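Local structure of putative phosphatase (Bacteroides thetaiotaomicron, 3KYA) at residues F193-E198 with A252-I257; M207-D212 with Y224-N229; K16-S21 with V91-S96; V50-K55 with F70-A75. The protein is a putative phosphatase of unestablished substrate that binds zinc ions and joins an IPT/TIG domain to a larger, propeller-like body of small antiparallel sheets. All blocks are in the same frame, centred on the assembly; numbering follows the deposited sequence. Where two conformers were deposited one is given.

Contact 1 of 4, residues F193-E198 with A252-I257; sequences FNKKIE and ATIHPI
Lys-195 lies over the turn that follows Ile-254, and its chain can be walked outward atom by atom. CB points toward the opposite segment. CG, placed beside the backbone N by a chi1 of -68°, meets two things at once: the CG2 methyl of Ile-254 at 4.0 Å and the carbonyl O of His-255 at 3.8 Å. Bends at chi2 and chi3 then fold the aliphatic chain along the loop, so that CD and CE pass the O of Pro-256, with CE at 3.7 Å. NZ, at the tip, leaves this surface for a salt bridge with Glu-203.

Ile-254 works the other end of the patch. Its CG1 sits 3.4 Å from the O of Phe-193, while CG2 packs against both that oxygen and the lysine CG. Behind them Asn-194 braces the loop: its ND2 gives a strongly bent bond to the O of Lys-195 (3.0 Å, 135° at the hydrogen), the donor standing above the carbonyl plane, and its OD1 takes the N of Tyr-206. Its side chain is also about 4 Å from that of Glu-205, a zinc ligand seen for this protein, though it binds none in this chain. Strands 188-193 and 252-254 each open a four-stranded antiparallel sheet, so the contact joins the corresponding first loops of successive sheets, as between neighbouring blades of a beta-propeller.

Contact 2 of 4, residues M207-D212 with Y224-N229; sequences MIVAID and YIIKRN. With EDO (1,2-ethanediol), chain B; EDO (1,2-ethanediol), chain N.
Met-207 (a selenomethionine) and Ile-226 bond to each other twice: Met-207 N gives to Ile-226 O at 2.9 Å, and Ile-226 N returns to Met-207 O at 2.8 Å. Val-209 and Tyr-224 form the next hydrogen-bonded pair, Val-209 N to Tyr-224 O and Tyr-224 N to Val-209 O. Between them Ile-208 and Ile-225 make the non-hydrogen-bonded pair, their side chains side by side and CG1 to CG1 4.2 Å apart; Ile-208 instead bonds its backbone to Ala-192. This is a beta hairpin whose strands, 206-211 and 220-227, form the two middle strands of a four-stranded antiparallel sheet, consistent with a blade of a beta-propeller.

On the face of Val-209 and Tyr-224, Val-209 CG2 meets Ile-226 CD1 at 4.0 Å. Ile-211 CD1 comes at the edge of the Tyr-224 ring, in its plane, 3.5 Å from CE1; the Ile-211 CG1, held between its backbone N and carbonyl carbon (chi1 69°), carries CD1 to that edge. Past the strand end, the Asp-212 carboxylate accepts both hydroxyls of an ethanediol, probably from the crystallisation liquor, and its OD2 also forms a salt bridge with Arg-189. At the far end Arg-228 pairs with Asp-147 through NH1 and gives NH2 to the O of Ala-204.

Contact 3 of 4, residues K16-S21 with V91-S96; sequences KPVAIS and VTTTAS
Val-18 faces Thr-93, and Ile-20 faces Ala-95, across two segments that run the same way, their end-to-end directions 26° apart. The CA atoms stand 6.0 Å apart in the first pair and 5.5 Å in the second. No beta bridge pairs the segments here; waters span the seam. This is the flank of the IPT/TIG domain, an immunoglobulin-like E-set fold: strand 91-94 is an outermost strand of its sheet, bonded on its other side to strand 80-84, and here it approaches the start of strand 19-28.

The side chains meet in succession. Val-18 forks, CG2 touching Val-91 CG1 at 3.7 Å and CG1 meeting Thr-93 CG2, which a chi1 of -167° (OG1 opposite the backbone N) places between N and the carbonyl carbon. Thr-93 CB is 3.2 Å from the O of Val-18. Ile-20 follows with CG1 on the Thr-93 methyl and CG2 on Ala-95 CB at 3.8 Å; it also packs on Ile-82 and Ile-36. Cut back to an alanine, Ile-20 would lose CG1, which meets the Thr-93 methyl, and CG2, and is likely to leave a gap beside the Ala-95 methyl.

The polar atoms are joined through solvent. One water links Val-18 N to Thr-92 O, another Ile-20 O to Ser-96 N. A third accepts from Ile-20 N at 2.9 Å and lies 2.8 Å from Thr-93 OG1.

Contact 4 of 4, residues V50-K55 with F70-A75; sequences VKIGGK and FVPSGA. With EDO (1,2-ethanediol), chain D; EDO (1,2-ethanediol), chain C.
Ile-52 and Pro-72 cross at about a right angle, the CB of the isoleucine 3.8 Å from CD of the ring and its CD1 close to the same carbon. The ring has a second neighbour: CG packs 3.8 Å from CB of Lys-55, so Pro-72 is wedged between the first and last residues of the type I' turn linking strands 48-52 and 55-62 of the IPT/TIG domain. An alanine in place of Pro-72 would lack CG and CD, and Ile-52 and Lys-55 would probably face a gap where the ring now sits.

The other branch of Ile-52, CG2, set opposite the backbone N by a chi1 of -57°, points to the methyl of Ala-75 at 3.8 Å; that methyl also sits 3.2 Å from the O of Ile-52. Gly-53 comes so near Ala-75, CA to CA 4.0 Å, that a side chain there would collide with it.

Lys-55 arches over the type II turn from Pro-72 to Ala-75. Bent at chi2 and chi4, it lays CG against the O of Ser-73 and curls NZ back onto Gly-74 O at 2.7 Å, the donor 36° above the carbonyl plane. Gly-74 N is hydrogen-bonded to the hydroxyl of Tyr-101. Apolar packing thus holds the centre, while at the solvent side, where Lys-55 is exposed, a charged amine satisfies a main-chain carbonyl and ties one turn directly to the other.

Overall arrangement
Along the chain, contact 3 closes before contacts 1 and 2 open, and contact 4 is nested in the loop that contact 3 closes, just as contact 2 is nested in contact 1. Contacts 3 and 4, centres about 17 Å apart, reach one sheet of the IPT/TIG domain. Contacts 1 and 2, about 13 Å apart, touch through Ile-254 on Ile-208 and Ala-252 on Ala-210: the hairpin of one four-stranded sheet packs against the first strand of the next. The two groups lie on opposite sides of the chain's centre, with centres 48 to 65 Å apart, so each pair belongs to its own local unit of an elongated, two-part molecule.

Contact 1 of 4, residues F193-E198 with A252-I257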
loop_
_atom_site.group_PDB
_atom_site.type_symbol
_atom_site.label_atom_id
_atom_site.label_comp_id
_atom_site.label_asym_id
_atom_site.label_seq_id
_atom_site.Cartn_x
_atom_site.Cartn_y
_atom_site.Cartn_z
ATOM N N PHE A 193 -11.774 13.425 29.237
ATOM C CA PHE A 193 -12.569 14.609 29.588
ATOM C C PHE A 193 -14.038 14.380 29.234
ATOM O O PHE A 193 -14.336 13.742 28.218
ATOM C CB PHE A 193 -12.051 15.858 28.857
ATOM C CG PHE A 193 -10.645 16.256 29.240
ATOM C CD1 PHE A 193 -9.555 15.734 28.568
ATOM C CD2 PHE A 193 -10.410 17.174 30.255
ATOM C CE1 PHE A 193 -8.256 16.091 28.922
ATOM C CE2 PHE A 193 -9.106 17.535 30.611
ATOM C CZ PHE A 193 -8.030 16.985 29.939
ATOM N N ASN A 194 -14.968 14.906 30.039
ATOM C CA ASN A 194 -16.388 14.752 29.713
ATOM C C ASN A 194 -16.806 15.587 28.505
ATOM O O ASN A 194 -16.208 16.634 28.216
ATOM C CB ASN A 194 -17.293 15.150 30.895
ATOM C CG ASN A 194 -17.268 16.650 31.171
ATOM O OD1 ASN A 194 -16.260 17.186 31.605
ATOM N ND2 ASN A 194 -18.393 17.318 30.945
ATOM N N LYS A 195 -17.815 15.113 27.781
ATOM C CA LYS A 195 -18.457 15.908 26.738
ATOM C C LYS A 195 -19.527 16.707 27.486
ATOM O O LYS A 195 -19.945 16.279 28.565
ATOM C CB LYS A 195 -19.163 15.045 25.689
ATOM C CG LYS A 195 -18.257 14.189 24.780
ATOM C CD LYS A 195 -17.290 15.021 23.942
ATOM C CE LYS A 195 -18.011 16.001 23.006
ATOM N NZ LYS A 195 -17.055 16.871 22.274
ATOM N N LYS A 196 -19.984 17.834 26.941
ATOM C CA LYS A 196 -21.044 18.621 27.593
ATOM C C LYS A 196 -22.228 17.740 27.969
ATOM O O LYS A 196 -22.632 16.872 27.195
ATOM C CB LYS A 196 -21.541 19.767 26.694
ATOM C CG LYS A 196 -22.792 20.487 27.248
ATOM C CD LYS A 196 -23.091 21.829 26.580
ATOM C CE LYS A 196 -23.712 21.695 25.193
ATOM N NZ LYS A 196 -23.813 23.035 24.541
ATOM N N ILE A 197 -22.774 17.955 29.168
ATOM C CA ILE A 197 -23.958 17.236 29.627
ATOM C C ILE A 197 -24.982 18.316 29.942
ATOM O O ILE A 197 -24.814 19.080 30.903
ATOM C CB ILE A 197 -23.701 16.345 30.862
ATOM C CG1 ILE A 197 -22.628 15.299 30.570
ATOM C CG2 ILE A 197 -24.987 15.628 31.281
ATOM C CD1 ILE A 197 -22.202 14.530 31.802
ATOM N N GLU A 198 -25.995 18.435 29.085
ATOM C CA GLU A 198 -27.042 19.440 29.267
ATOM C C GLU A 198 -27.626 19.364 30.672
ATOM O O GLU A 198 -27.949 18.287 31.164
ATOM C CB GLU A 198 -28.115 19.300 28.176
ATOM C CG GLU A 198 -27.669 19.927 26.826
ATOM C CD GLU A 198 -28.362 19.352 25.594
ATOM O OE1 GLU A 198 -28.490 18.114 25.518
ATOM O OE2 GLU A 198 -28.732 20.137 24.686
ATOM N N ALA A 252 -9.955 4.465 31.179
ATOM C CA ALA A 252 -11.338 4.923 31.073
ATOM C C ALA A 252 -11.448 5.868 29.875
ATOM O O ALA A 252 -10.598 6.744 29.697
ATOM C CB ALA A 252 -11.789 5.603 32.364
ATOM N N THR A 253 -12.494 5.698 29.071
ATOM C CA THR A 253 -12.676 6.456 27.828
ATOM C C THR A 253 -14.105 6.967 27.681
ATOM O O THR A 253 -15.056 6.259 28.042
ATOM C CB THR A 253 -12.364 5.564 26.605
ATOM O OG1 THR A 253 -11.112 4.889 26.810
ATOM C CG2 THR A 253 -12.303 6.392 25.314
ATOM N N ILE A 254 -14.247 8.176 27.130
ATOM C CA ILE A 254 -15.538 8.826 26.905
ATOM C C ILE A 254 -16.009 8.645 25.463
ATOM O O ILE A 254 -15.207 8.806 24.521
ATOM C CB ILE A 254 -15.450 10.350 27.241
ATOM C CG1 ILE A 254 -15.332 10.551 28.753
ATOM C CG2 ILE A 254 -16.667 11.113 26.737
ATOM C CD1 ILE A 254 -16.612 10.213 29.549
ATOM N N HIS A 255 -17.287 8.300 25.281
ATOM C CA HIS A 255 -17.854 8.167 23.935
ATOM C C HIS A 255 -17.943 9.576 23.330
ATOM O O HIS A 255 -18.574 10.450 23.921
ATOM C CB HIS A 255 -19.230 7.504 23.947
ATOM C CG HIS A 255 -19.688 7.072 22.593
ATOM N ND1 HIS A 255 -20.387 7.896 21.746
ATOM C CD2 HIS A 255 -19.502 5.906 21.919
ATOM C CE1 HIS A 255 -20.635 7.256 20.615
ATOM N NE2 HIS A 255 -20.105 6.046 20.693
ATOM N N PRO A 256 -17.333 9.789 22.152
ATOM C CA PRO A 256 -17.249 11.148 21.589
ATOM C C PRO A 256 -18.565 11.770 21.119
ATOM O O PRO A 256 -18.613 12.989 20.938
ATOM C CB PRO A 256 -16.270 10.986 20.417
ATOM C CG PRO A 256 -16.401 9.548 20.020
ATOM C CD PRO A 256 -16.683 8.789 21.279
ATOM N N ILE A 257 -19.620 10.974 20.946
ATOM C CA ILE A 257 -20.911 11.520 20.538
ATOM C C ILE A 257 -21.921 11.578 21.683
ATOM O O ILE A 257 -22.541 12.623 21.895
ATOM C CB ILE A 257 -21.554 10.726 19.370
ATOM C CG1 ILE A 257 -20.549 10.536 18.218
ATOM C CG2 ILE A 257 -22.836 11.426 18.894
ATOM C CD1 ILE A 257 -19.978 11.820 17.648
#

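Contact 2 of 4, residues M207-D212 with Y224-N229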
loop_
_atom_site.group_PDB
_atom_site.type_symbol
_atom_site.label_atom_id
_atom_site.label_comp_id
_atom_site.label_asym_id
_atom_site.label_seq_id
_atom_site.Cartn_x
_atom_site.Cartn_y
_atom_site.Cartn_z
HETATM N N MSE A 207 -11.856 16.430 34.255
HETATM C CA MSE A 207 -10.810 15.501 33.844
HETATM C C MSE A 207 -11.154 14.195 34.536
HETATM O O MSE A 207 -11.417 14.193 35.743
HETATM C CB MSE A 207 -9.435 15.994 34.291
HETATM C CG MSE A 207 -8.278 15.078 33.863
HETATM SE SE MSE A 207 -6.540 15.604 34.582
HETATM C CE MSE A 207 -6.123 17.187 33.498
ATOM N N ILE A 208 -11.171 13.098 33.776
ATOM C CA ILE A 208 -11.524 11.774 34.278
ATOM C C ILE A 208 -10.250 10.938 34.248
ATOM O O ILE A 208 -9.668 10.732 33.182
ATOM C CB ILE A 208 -12.654 11.154 33.421
ATOM C CG1 ILE A 208 -13.917 12.038 33.492
ATOM C CG2 ILE A 208 -12.962 9.722 33.885
ATOM C CD1 ILE A 208 -14.931 11.816 32.378
ATOM N N VAL A 209 -9.819 10.477 35.417
ATOM C CA VAL A 209 -8.554 9.789 35.588
ATOM C C VAL A 209 -8.699 8.361 36.097
ATOM O O VAL A 209 -9.262 8.136 37.179
ATOM C CB VAL A 209 -7.670 10.560 36.594
ATOM C CG1 VAL A 209 -6.347 9.835 36.822
ATOM C CG2 VAL A 209 -7.442 11.991 36.117
ATOM N N ALA A 210 -8.165 7.408 35.324
ATOM C CA ALA A 210 -8.180 5.987 35.683
ATOM C C ALA A 210 -6.877 5.580 36.383
ATOM O O ALA A 210 -5.785 6.001 35.978
ATOM C CB ALA A 210 -8.424 5.098 34.409
ATOM N N ILE A 211 -6.991 4.763 37.436
ATOM C CA ILE A 211 -5.832 4.294 38.187
ATOM C C ILE A 211 -5.899 2.761 38.327
ATOM O O ILE A 211 -6.978 2.193 38.248
ATOM C CB ILE A 211 -5.714 4.961 39.581
ATOM C CG1 ILE A 211 -6.847 4.500 40.519
ATOM C CG2 ILE A 211 -5.686 6.487 39.433
ATOM C CD1 ILE A 211 -6.652 4.928 41.947
ATOM N N ASP A 212 -4.747 2.134 38.558
ATOM C CA ASP A 212 -4.594 0.654 38.602
ATOM C C ASP A 212 -4.280 0.239 40.036
ATOM O O ASP A 212 -3.135 0.330 40.485
ATOM C CB ASP A 212 -3.472 0.243 37.642
ATOM C CG ASP A 212 -3.538 -1.226 37.218
ATOM O OD1 ASP A 212 -4.063 -2.063 37.982
ATOM O OD2 ASP A 212 -3.051 -1.527 36.095
ATOM N N TYR A 224 -11.411 8.446 39.053
ATOM C CA TYR A 224 -11.676 9.700 39.745
ATOM C C TYR A 224 -12.078 10.768 38.736
ATOM O O TYR A 224 -11.768 10.667 37.534
ATOM C CB TYR A 224 -10.438 10.174 40.521
ATOM C CG TYR A 224 -10.080 9.328 41.723
ATOM C CD1 TYR A 224 -9.337 8.159 41.586
ATOM C CD2 TYR A 224 -10.479 9.697 43.004
ATOM C CE1 TYR A 224 -9.007 7.381 42.694
ATOM C CE2 TYR A 224 -10.155 8.908 44.115
ATOM C CZ TYR A 224 -9.417 7.757 43.946
ATOM O OH TYR A 224 -9.093 6.970 45.036
ATOM N N ILE A 225 -12.743 11.805 39.241
ATOM C CA ILE A 225 -13.163 12.946 38.434
ATOM C C ILE A 225 -12.651 14.226 39.102
ATOM O O ILE A 225 -12.853 14.431 40.307
ATOM C CB ILE A 225 -14.695 12.927 38.202
ATOM C CG1 ILE A 225 -15.075 13.870 37.064
ATOM C CG2 ILE A 225 -15.491 13.252 39.512
ATOM C CD1 ILE A 225 -16.489 13.661 36.523
ATOM N N ILE A 226 -11.979 15.075 38.317
ATOM C CA ILE A 226 -11.350 16.317 38.802
ATOM C C ILE A 226 -11.968 17.534 38.121
ATOM O O ILE A 226 -11.930 17.653 36.905
ATOM C CB ILE A 226 -9.834 16.325 38.528
ATOM C CG1 ILE A 226 -9.174 15.071 39.102
ATOM C CG2 ILE A 226 -9.182 17.599 39.103
ATOM C CD1 ILE A 226 -7.690 14.939 38.801
ATOM N N LYS A 227 -12.517 18.451 38.911
ATOM C CA LYS A 227 -13.226 19.607 38.375
ATOM C C LYS A 227 -12.312 20.798 38.091
ATOM O O LYS A 227 -11.492 21.201 38.930
ATOM C CB LYS A 227 -14.321 20.035 39.349
ATOM C CG LYS A 227 -15.284 21.081 38.803
ATOM C CD LYS A 227 -16.362 21.404 39.823
ATOM C CE LYS A 227 -17.424 22.293 39.233
ATOM N NZ LYS A 227 -18.404 22.662 40.279
ATOM N N ARG A 228 -12.484 21.367 36.905
ATOM C CA ARG A 228 -11.736 22.529 36.478
ATOM C C ARG A 228 -11.998 23.696 37.439
ATOM O O ARG A 228 -13.140 23.929 37.870
ATOM C CB ARG A 228 -12.139 22.887 35.038
ATOM C CG ARG A 228 -11.237 23.910 34.331
ATOM C CD ARG A 228 -11.754 24.231 32.917
ATOM N NE ARG A 228 -11.687 23.112 31.958
ATOM C CZ ARG A 228 -10.661 22.856 31.139
ATOM N NH1 ARG A 228 -9.550 23.597 31.159
ATOM N NH2 ARG A 228 -10.731 21.827 30.309
ATOM N N ASN A 229 -10.930 24.411 37.786
ATOM C CA ASN A 229 -11.024 25.576 38.657
ATOM C C ASN A 229 -11.690 26.743 37.928
ATOM O O ASN A 229 -11.791 26.743 36.691
ATOM C CB ASN A 229 -9.635 26.016 39.136
ATOM C CG ASN A 229 -8.964 24.989 40.041
ATOM O OD1 ASN A 229 -9.598 24.412 40.935
ATOM N ND2 ASN A 229 -7.674 24.770 39.825
HETATM C C1 EDO B . -2.311 -4.941 35.533
HETATM O O1 EDO B . -1.708 -3.638 35.625
HETATM C C2 EDO B . -3.288 -5.152 36.685
HETATM O O2 EDO B . -4.512 -4.448 36.455
HETATM C C1 EDO N . -16.546 27.317 34.825
HETATM O O1 EDO N . -15.685 28.144 34.042
HETATM C C2 EDO N . -15.742 26.218 35.494
HETATM O O2 EDO N . -14.430 26.119 34.911
#

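Contact 3 of 4, residues K16-S21 with V91-S96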
loop_
_atom_site.group_PDB
_atom_site.type_symbol
_atom_site.label_atom_id
_atom_site.label_comp_id
_atom_site.label_asym_id
_atom_site.label_seq_id
_atom_site.Cartn_x
_atom_site.Cartn_y
_atom_site.Cartn_z
ATOM N N LYS A 16 36.604 24.986 -20.354
ATOM C CA LYS A 16 35.244 25.238 -20.817
ATOM C C LYS A 16 34.265 25.260 -19.656
ATOM O O LYS A 16 34.463 24.562 -18.657
ATOM C CB LYS A 16 34.808 24.151 -21.802
ATOM C CG LYS A 16 35.593 24.097 -23.114
ATOM C CD LYS A 16 35.401 25.378 -23.929
ATOM C CE LYS A 16 35.857 25.222 -25.373
ATOM N NZ LYS A 16 37.311 24.957 -25.505
ATOM N N PRO A 17 33.177 26.040 -19.791
ATOM C CA PRO A 17 32.202 26.071 -18.713
ATOM C C PRO A 17 31.507 24.728 -18.519
ATOM O O PRO A 17 31.570 23.856 -19.389
ATOM C CB PRO A 17 31.185 27.124 -19.181
ATOM C CG PRO A 17 31.375 27.238 -20.652
ATOM C CD PRO A 17 32.817 26.946 -20.901
ATOM N N VAL A 18 30.899 24.563 -17.353
ATOM C CA VAL A 18 30.062 23.419 -17.061
ATOM C C VAL A 18 28.661 23.996 -17.169
ATOM O O VAL A 18 28.416 25.128 -16.727
ATOM C CB VAL A 18 30.308 22.840 -15.663
ATOM C CG1 VAL A 18 29.247 21.796 -15.321
ATOM C CG2 VAL A 18 31.694 22.240 -15.579
ATOM N N ALA A 19 27.745 23.248 -17.772
ATOM C CA ALA A 19 26.379 23.719 -17.938
ATOM C C ALA A 19 25.370 22.678 -17.494
ATOM O O ALA A 19 25.619 21.490 -17.623
ATOM C CB ALA A 19 26.129 24.096 -19.413
ATOM N N ILE A 20 24.253 23.148 -16.934
ATOM C CA ILE A 20 23.100 22.321 -16.612
ATOM C C ILE A 20 21.962 22.834 -17.496
ATOM O O ILE A 20 21.595 24.006 -17.399
ATOM C CB ILE A 20 22.694 22.425 -15.142
ATOM C CG1 ILE A 20 23.789 21.801 -14.265
ATOM C CG2 ILE A 20 21.334 21.755 -14.926
ATOM C CD1 ILE A 20 23.543 21.962 -12.766
ATOM N N SER A 21 21.407 21.963 -18.339
ATOM C CA SER A 21 20.342 22.358 -19.270
ATOM C C SER A 21 18.942 21.935 -18.845
ATOM O O SER A 21 17.962 22.549 -19.262
ATOM C CB SER A 21 20.624 21.753 -20.647
ATOM O OG SER A 21 20.686 20.341 -20.544
ATOM N N VAL A 91 35.520 23.755 -11.787
ATOM C CA VAL A 91 34.570 24.621 -12.489
ATOM C C VAL A 91 33.191 24.369 -11.883
ATOM O O VAL A 91 32.791 23.214 -11.712
ATOM C CB VAL A 91 34.582 24.373 -14.027
ATOM C CG1 VAL A 91 33.597 25.301 -14.751
ATOM C CG2 VAL A 91 35.982 24.580 -14.584
ATOM N N THR A 92 32.491 25.449 -11.530
ATOM C CA THR A 92 31.176 25.366 -10.887
ATOM C C THR A 92 30.091 26.087 -11.672
ATOM O O THR A 92 30.347 27.107 -12.291
ATOM C CB THR A 92 31.210 25.990 -9.472
ATOM O OG1 THR A 92 32.170 25.303 -8.664
ATOM C CG2 THR A 92 29.853 25.903 -8.792
ATOM N N THR A 93 28.884 25.528 -11.663
ATOM C CA THR A 93 27.735 26.173 -12.277
ATOM C C THR A 93 26.525 25.916 -11.404
ATOM O O THR A 93 26.524 24.988 -10.594
ATOM C CB THR A 93 27.450 25.675 -13.710
ATOM O OG1 THR A 93 26.514 26.562 -14.351
ATOM C CG2 THR A 93 26.893 24.257 -13.707
ATOM N N THR A 94 25.504 26.750 -11.560
ATOM C CA THR A 94 24.259 26.597 -10.815
ATOM C C THR A 94 23.128 26.587 -11.826
ATOM O O THR A 94 23.108 27.430 -12.732
ATOM C CB THR A 94 24.053 27.739 -9.805
ATOM O OG1 THR A 94 25.122 27.724 -8.854
ATOM C CG2 THR A 94 22.729 27.590 -9.052
ATOM N N ALA A 95 22.206 25.636 -11.690
ATOM C CA ALA A 95 21.090 25.530 -12.621
ATOM C C ALA A 95 20.250 26.808 -12.526
ATOM O O ALA A 95 20.087 27.374 -11.439
ATOM C CB ALA A 95 20.255 24.315 -12.338
ATOM N N SER A 96 19.729 27.257 -13.663
ATOM C CA SER A 96 18.959 28.504 -13.697
ATOM C C SER A 96 17.585 28.361 -13.030
ATOM O O SER A 96 17.071 29.348 -12.490
ATOM C CB SER A 96 18.847 29.052 -15.139
ATOM O OG SER A 96 18.071 28.209 -15.969
HETATM O O HOH W 1 27.677 27.672 -17.288
HETATM O O HOH W 2 30.665 26.991 -15.418
HETATM O O HOH W 3 20.087 25.788 -16.194
HETATM O O HOH W 4 24.280 25.918 -15.995
#

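Contact 4 of 4, residues V50-K55 with F70-A75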
loop_
_atom_site.group_PDB
_atom_site.type_symbol
_atom_site.label_atom_id
_atom_site.label_comp_id
_atom_site.label_asym_id
_atom_site.label_seq_id
_atom_site.Cartn_x
_atom_site.Cartn_y
_atom_site.Cartn_z
ATOM N N VAL A 50 27.879 17.623 -5.965
ATOM C CA VAL A 50 26.581 18.236 -6.197
ATOM C C VAL A 50 25.954 18.679 -4.888
ATOM O O VAL A 50 26.001 17.956 -3.889
ATOM C CB VAL A 50 25.615 17.228 -6.896
ATOM C CG1 VAL A 50 24.193 17.802 -7.008
ATOM C CG2 VAL A 50 26.120 16.841 -8.279
ATOM N N LYS A 51 25.381 19.882 -4.894
ATOM C CA LYS A 51 24.599 20.372 -3.774
ATOM C C LYS A 51 23.209 20.712 -4.291
ATOM O O LYS A 51 23.060 21.243 -5.397
ATOM C CB LYS A 51 25.196 21.627 -3.143
ATOM C CG LYS A 51 26.381 21.412 -2.250
ATOM C CD LYS A 51 26.736 22.734 -1.544
ATOM C CE LYS A 51 27.850 22.553 -0.530
ATOM N NZ LYS A 51 28.156 23.865 0.145
ATOM N N ILE A 52 22.201 20.376 -3.497
ATOM C CA ILE A 52 20.823 20.725 -3.818
ATOM C C ILE A 52 20.239 21.410 -2.596
ATOM O O ILE A 52 20.261 20.860 -1.498
ATOM C CB ILE A 52 19.979 19.511 -4.206
ATOM C CG1 ILE A 52 20.605 18.775 -5.391
ATOM C CG2 ILE A 52 18.533 19.958 -4.559
ATOM C CD1 ILE A 52 19.792 17.579 -5.845
ATOM N N GLY A 53 19.712 22.623 -2.779
ATOM C CA GLY A 53 19.158 23.375 -1.660
ATOM C C GLY A 53 20.195 23.621 -0.571
ATOM O O GLY A 53 19.858 23.663 0.616
ATOM N N GLY A 54 21.454 23.767 -0.978
ATOM C CA GLY A 54 22.572 23.956 -0.042
ATOM C C GLY A 54 23.067 22.697 0.657
ATOM O O GLY A 54 24.027 22.758 1.427
ATOM N N LYS A 55 22.444 21.555 0.385
ATOM C CA LYS A 55 22.814 20.288 1.022
ATOM C C LYS A 55 23.617 19.391 0.074
ATOM O O LYS A 55 23.251 19.245 -1.094
ATOM C CB LYS A 55 21.563 19.536 1.449
ATOM C CG LYS A 55 20.643 20.270 2.417
ATOM C CD LYS A 55 21.335 20.616 3.712
ATOM C CE LYS A 55 20.334 20.940 4.818
ATOM N NZ LYS A 55 19.336 22.002 4.451
ATOM N N PHE A 70 21.051 11.560 -5.679
ATOM C CA PHE A 70 19.890 11.449 -4.795
ATOM C C PHE A 70 19.566 12.801 -4.189
ATOM O O PHE A 70 20.469 13.512 -3.719
ATOM C CB PHE A 70 20.156 10.485 -3.638
ATOM C CG PHE A 70 20.152 9.035 -4.036
ATOM C CD1 PHE A 70 18.975 8.428 -4.457
ATOM C CD2 PHE A 70 21.307 8.263 -3.939
ATOM C CE1 PHE A 70 18.958 7.076 -4.802
ATOM C CE2 PHE A 70 21.296 6.903 -4.285
ATOM C CZ PHE A 70 20.125 6.318 -4.711
ATOM N N VAL A 71 18.281 13.154 -4.160
ATOM C CA VAL A 71 17.856 14.404 -3.532
ATOM C C VAL A 71 18.072 14.318 -2.015
ATOM O O VAL A 71 17.561 13.419 -1.359
ATOM C CB VAL A 71 16.382 14.715 -3.823
ATOM C CG1 VAL A 71 15.904 15.958 -3.052
ATOM C CG2 VAL A 71 16.169 14.877 -5.345
ATOM N N PRO A 72 18.815 15.271 -1.446
ATOM C CA PRO A 72 19.069 15.184 -0.008
ATOM C C PRO A 72 17.923 15.681 0.863
ATOM O O PRO A 72 17.108 16.519 0.420
ATOM C CB PRO A 72 20.284 16.090 0.195
ATOM C CG PRO A 72 20.409 16.919 -1.035
ATOM C CD PRO A 72 19.535 16.382 -2.096
ATOM N N SER A 73 17.855 15.164 2.086
ATOM C CA SER A 73 16.902 15.665 3.060
ATOM C C SER A 73 17.163 17.153 3.314
ATOM O O SER A 73 18.316 17.587 3.421
ATOM C CB SER A 73 17.037 14.903 4.383
ATOM O OG SER A 73 16.609 13.562 4.240
ATOM N N GLY A 74 16.093 17.942 3.402
ATOM C CA GLY A 74 16.215 19.356 3.706
ATOM C C GLY A 74 16.702 20.261 2.581
ATOM O O GLY A 74 17.231 21.328 2.857
ATOM N N ALA A 75 16.501 19.862 1.325
ATOM C CA ALA A 75 16.947 20.651 0.173
ATOM C C ALA A 75 15.871 21.678 -0.225
ATOM O O ALA A 75 15.526 21.805 -1.397
ATOM C CB ALA A 75 17.273 19.737 -0.994
HETATM C C1 EDO D . 19.099 11.720 2.256
HETATM O O1 EDO D . 19.769 12.967 2.505
HETATM C C2 EDO D . 19.247 11.270 0.811
HETATM O O2 EDO D . 20.621 11.052 0.494
HETATM C C1 EDO C . 12.829 14.861 5.086
HETATM O O1 EDO C . 13.997 15.605 5.454
HETATM C C2 EDO C . 12.992 13.396 5.455
HETATM O O2 EDO C . 13.969 12.789 4.603
#